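Probable histone-lysine N-methyltransferase, H3 lysine-9 specific SUVH9 (Arabidopsis thaliana, PDB 4NJ5) acts in transposon silencing and RNA-directed DNA methylation, where it may bind methylated DNA and recruit RNA polymerase V, and lacks methyltransferase activity of its own. Local coordinates at residues D408-F416 and P444-S452. Sequence-based numbering, arbitrary orientation.
Sequences DTLVYPARF and PVDFAMDVS
P413 fills a hollow bounded by V445, F447 and M449. Its CG stands over one face of the F447 ring, 4.2 Å from the centroid and 22° off the normal, a CH-pi contact, and 4.1 Å from V445 CG1, while its CD lies 4.2 Å from M449 CG. F447 presents that face because its CG sits between the backbone N and the carbonyl carbon (chi1 75°). On the other side of the paired backbones the methyl of A448 is the bump: CB lies 3.6 Å from Y412 CE1 and 3.9 Å from L410 CD2. Between these two layers V411 and M449 form a single antiparallel hydrogen-bonded bridge, V411 N to M449 O 2.9 Å and M449 N to V411 O 2.8 Å. Strand 448-450 of the SET domain also pairs with strand 393-395, so the loop after helix 397-405 lies along its other edge. Water 3 links F447 O to A414 N where the two segments diverge. At the far end D450 OD2 accepts S452 N, closing an Asx turn, and also S452 OG; OD1 meets water 1, shared with D408 OD2, and water 2, shared with T409 O. With an alanine in place of D450, S452 would probably lose its acceptor and both waters their carboxylate.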
# COMPACT_ATOMS: atom_id res chain seq x y z
N ASP A 408 35.71 -8.51 2.58
CA ASP A 408 34.50 -7.99 1.95
C ASP A 408 33.26 -8.18 2.83
O ASP A 408 33.20 -9.10 3.65
CB ASP A 408 34.27 -8.64 0.58
CG ASP A 408 35.46 -8.49 -0.33
OD1 ASP A 408 36.35 -7.66 -0.03
OD2 ASP A 408 35.52 -9.19 -1.37
N THR A 409 32.29 -7.29 2.67
CA THR A 409 31.03 -7.37 3.41
C THR A 409 29.97 -8.05 2.56
O THR A 409 29.80 -7.72 1.38
CB THR A 409 30.54 -5.97 3.82
OG1 THR A 409 31.54 -5.33 4.63
CG2 THR A 409 29.25 -6.07 4.62
N LEU A 410 29.26 -9.01 3.15
CA LEU A 410 28.27 -9.80 2.42
C LEU A 410 26.87 -9.67 3.02
O LEU A 410 26.72 -9.48 4.23
CB LEU A 410 28.68 -11.27 2.40
CG LEU A 410 29.39 -11.83 1.17
CD1 LEU A 410 30.31 -10.80 0.54
CD2 LEU A 410 30.18 -13.07 1.55
N VAL A 411 25.86 -9.78 2.18
CA VAL A 411 24.47 -9.76 2.64
C VAL A 411 23.95 -11.18 2.85
O VAL A 411 24.08 -12.04 1.98
CB VAL A 411 23.56 -9.02 1.64
CG1 VAL A 411 22.11 -9.09 2.11
CG2 VAL A 411 24.00 -7.58 1.49
N TYR A 412 23.35 -11.41 4.01
CA TYR A 412 22.79 -12.71 4.33
C TYR A 412 21.28 -12.61 4.43
O TYR A 412 20.75 -12.16 5.45
CB TYR A 412 23.39 -13.25 5.64
CG TYR A 412 24.87 -13.54 5.56
CD1 TYR A 412 25.34 -14.82 5.30
CD2 TYR A 412 25.81 -12.52 5.73
CE1 TYR A 412 26.69 -15.08 5.22
CE2 TYR A 412 27.16 -12.78 5.65
CZ TYR A 412 27.60 -14.06 5.39
OH TYR A 412 28.95 -14.32 5.31
N PRO A 413 20.57 -13.01 3.36
CA PRO A 413 19.11 -12.90 3.26
C PRO A 413 18.39 -13.59 4.41
O PRO A 413 17.28 -13.18 4.76
CB PRO A 413 18.80 -13.60 1.93
CG PRO A 413 20.01 -14.40 1.61
CD PRO A 413 21.16 -13.64 2.17
N ALA A 414 19.01 -14.60 5.01
CA ALA A 414 18.42 -15.28 6.16
C ALA A 414 18.18 -14.32 7.33
O ALA A 414 17.34 -14.57 8.18
CB ALA A 414 19.31 -16.42 6.61
N ARG A 415 18.93 -13.22 7.36
CA ARG A 415 18.87 -12.28 8.47
C ARG A 415 17.78 -11.23 8.33
O ARG A 415 17.48 -10.51 9.28
CB ARG A 415 20.23 -11.62 8.70
CG ARG A 415 21.37 -12.61 8.72
CD ARG A 415 22.56 -12.10 9.52
NE ARG A 415 23.71 -12.98 9.38
CZ ARG A 415 24.97 -12.57 9.32
NH1 ARG A 415 25.25 -11.28 9.39
NH2 ARG A 415 25.96 -13.45 9.19
N PHE A 416 17.18 -11.13 7.14
CA PHE A 416 16.04 -10.25 6.94
C PHE A 416 14.93 -10.65 7.91
O PHE A 416 14.70 -11.84 8.14
CB PHE A 416 15.52 -10.32 5.50
CG PHE A 416 16.34 -9.53 4.51
CD1 PHE A 416 16.49 -8.16 4.64
CD2 PHE A 416 16.93 -10.17 3.42
CE1 PHE A 416 17.23 -7.44 3.71
CE2 PHE A 416 17.67 -9.45 2.50
CZ PHE A 416 17.83 -8.09 2.64
N PRO A 444 16.77 -23.21 7.40
CA PRO A 444 16.88 -21.82 6.99
C PRO A 444 17.82 -21.68 5.80
O PRO A 444 18.70 -22.51 5.61
CB PRO A 444 17.49 -21.14 8.22
CG PRO A 444 18.25 -22.22 8.91
CD PRO A 444 17.46 -23.48 8.67
N VAL A 445 17.60 -20.65 5.00
CA VAL A 445 18.52 -20.28 3.94
C VAL A 445 19.86 -19.90 4.58
O VAL A 445 19.89 -19.27 5.63
CB VAL A 445 17.94 -19.10 3.13
CG1 VAL A 445 19.03 -18.34 2.39
CG2 VAL A 445 16.86 -19.59 2.17
N ASP A 446 20.97 -20.32 3.97
CA ASP A 446 22.29 -20.02 4.53
C ASP A 446 23.29 -19.41 3.55
O ASP A 446 24.44 -19.16 3.93
CB ASP A 446 22.90 -21.26 5.21
CG ASP A 446 23.03 -22.45 4.28
OD1 ASP A 446 23.16 -22.27 3.05
OD2 ASP A 446 23.02 -23.59 4.78
N PHE A 447 22.87 -19.18 2.31
CA PHE A 447 23.80 -18.62 1.33
C PHE A 447 24.01 -17.12 1.51
O PHE A 447 23.23 -16.44 2.17
CB PHE A 447 23.38 -18.96 -0.11
CG PHE A 447 22.22 -18.17 -0.62
CD1 PHE A 447 20.92 -18.65 -0.52
CD2 PHE A 447 22.41 -16.94 -1.25
CE1 PHE A 447 19.85 -17.93 -1.00
CE2 PHE A 447 21.35 -16.22 -1.74
CZ PHE A 447 20.07 -16.71 -1.61
N ALA A 448 25.07 -16.60 0.90
CA ALA A 448 25.39 -15.19 1.01
C ALA A 448 25.31 -14.52 -0.35
O ALA A 448 25.40 -15.18 -1.38
CB ALA A 448 26.77 -15.00 1.62
N MET A 449 25.14 -13.20 -0.33
CA MET A 449 25.05 -12.43 -1.56
C MET A 449 26.05 -11.30 -1.54
O MET A 449 26.21 -10.61 -0.53
CB MET A 449 23.64 -11.86 -1.72
CG MET A 449 22.54 -12.89 -1.69
SD MET A 449 20.91 -12.18 -1.93
CE MET A 449 21.07 -11.51 -3.57
N ASP A 450 26.73 -11.11 -2.66
CA ASP A 450 27.56 -9.93 -2.84
C ASP A 450 26.78 -8.94 -3.69
O ASP A 450 26.25 -9.30 -4.74
CB ASP A 450 28.88 -10.31 -3.52
CG ASP A 450 29.85 -9.15 -3.59
OD1 ASP A 450 30.84 -9.15 -2.83
OD2 ASP A 450 29.61 -8.23 -4.39
N VAL A 451 26.70 -7.70 -3.22
CA VAL A 451 26.03 -6.63 -3.95
C VAL A 451 26.94 -5.42 -4.12
O VAL A 451 26.46 -4.29 -4.26
CB VAL A 451 24.71 -6.19 -3.26
CG1 VAL A 451 23.68 -7.31 -3.31
CG2 VAL A 451 24.98 -5.76 -1.82
N SER A 452 28.24 -5.66 -4.12
CA SER A 452 29.21 -4.58 -4.22
C SER A 452 29.57 -4.25 -5.67
O SER A 452 30.19 -3.23 -5.95
CB SER A 452 30.48 -4.94 -3.45
OG SER A 452 31.13 -6.07 -4.03
O HOH W 1 33.35 -8.32 -3.37
O HOH W 2 31.05 -7.53 -0.88
O HOH W 3 21.77 -15.91 4.50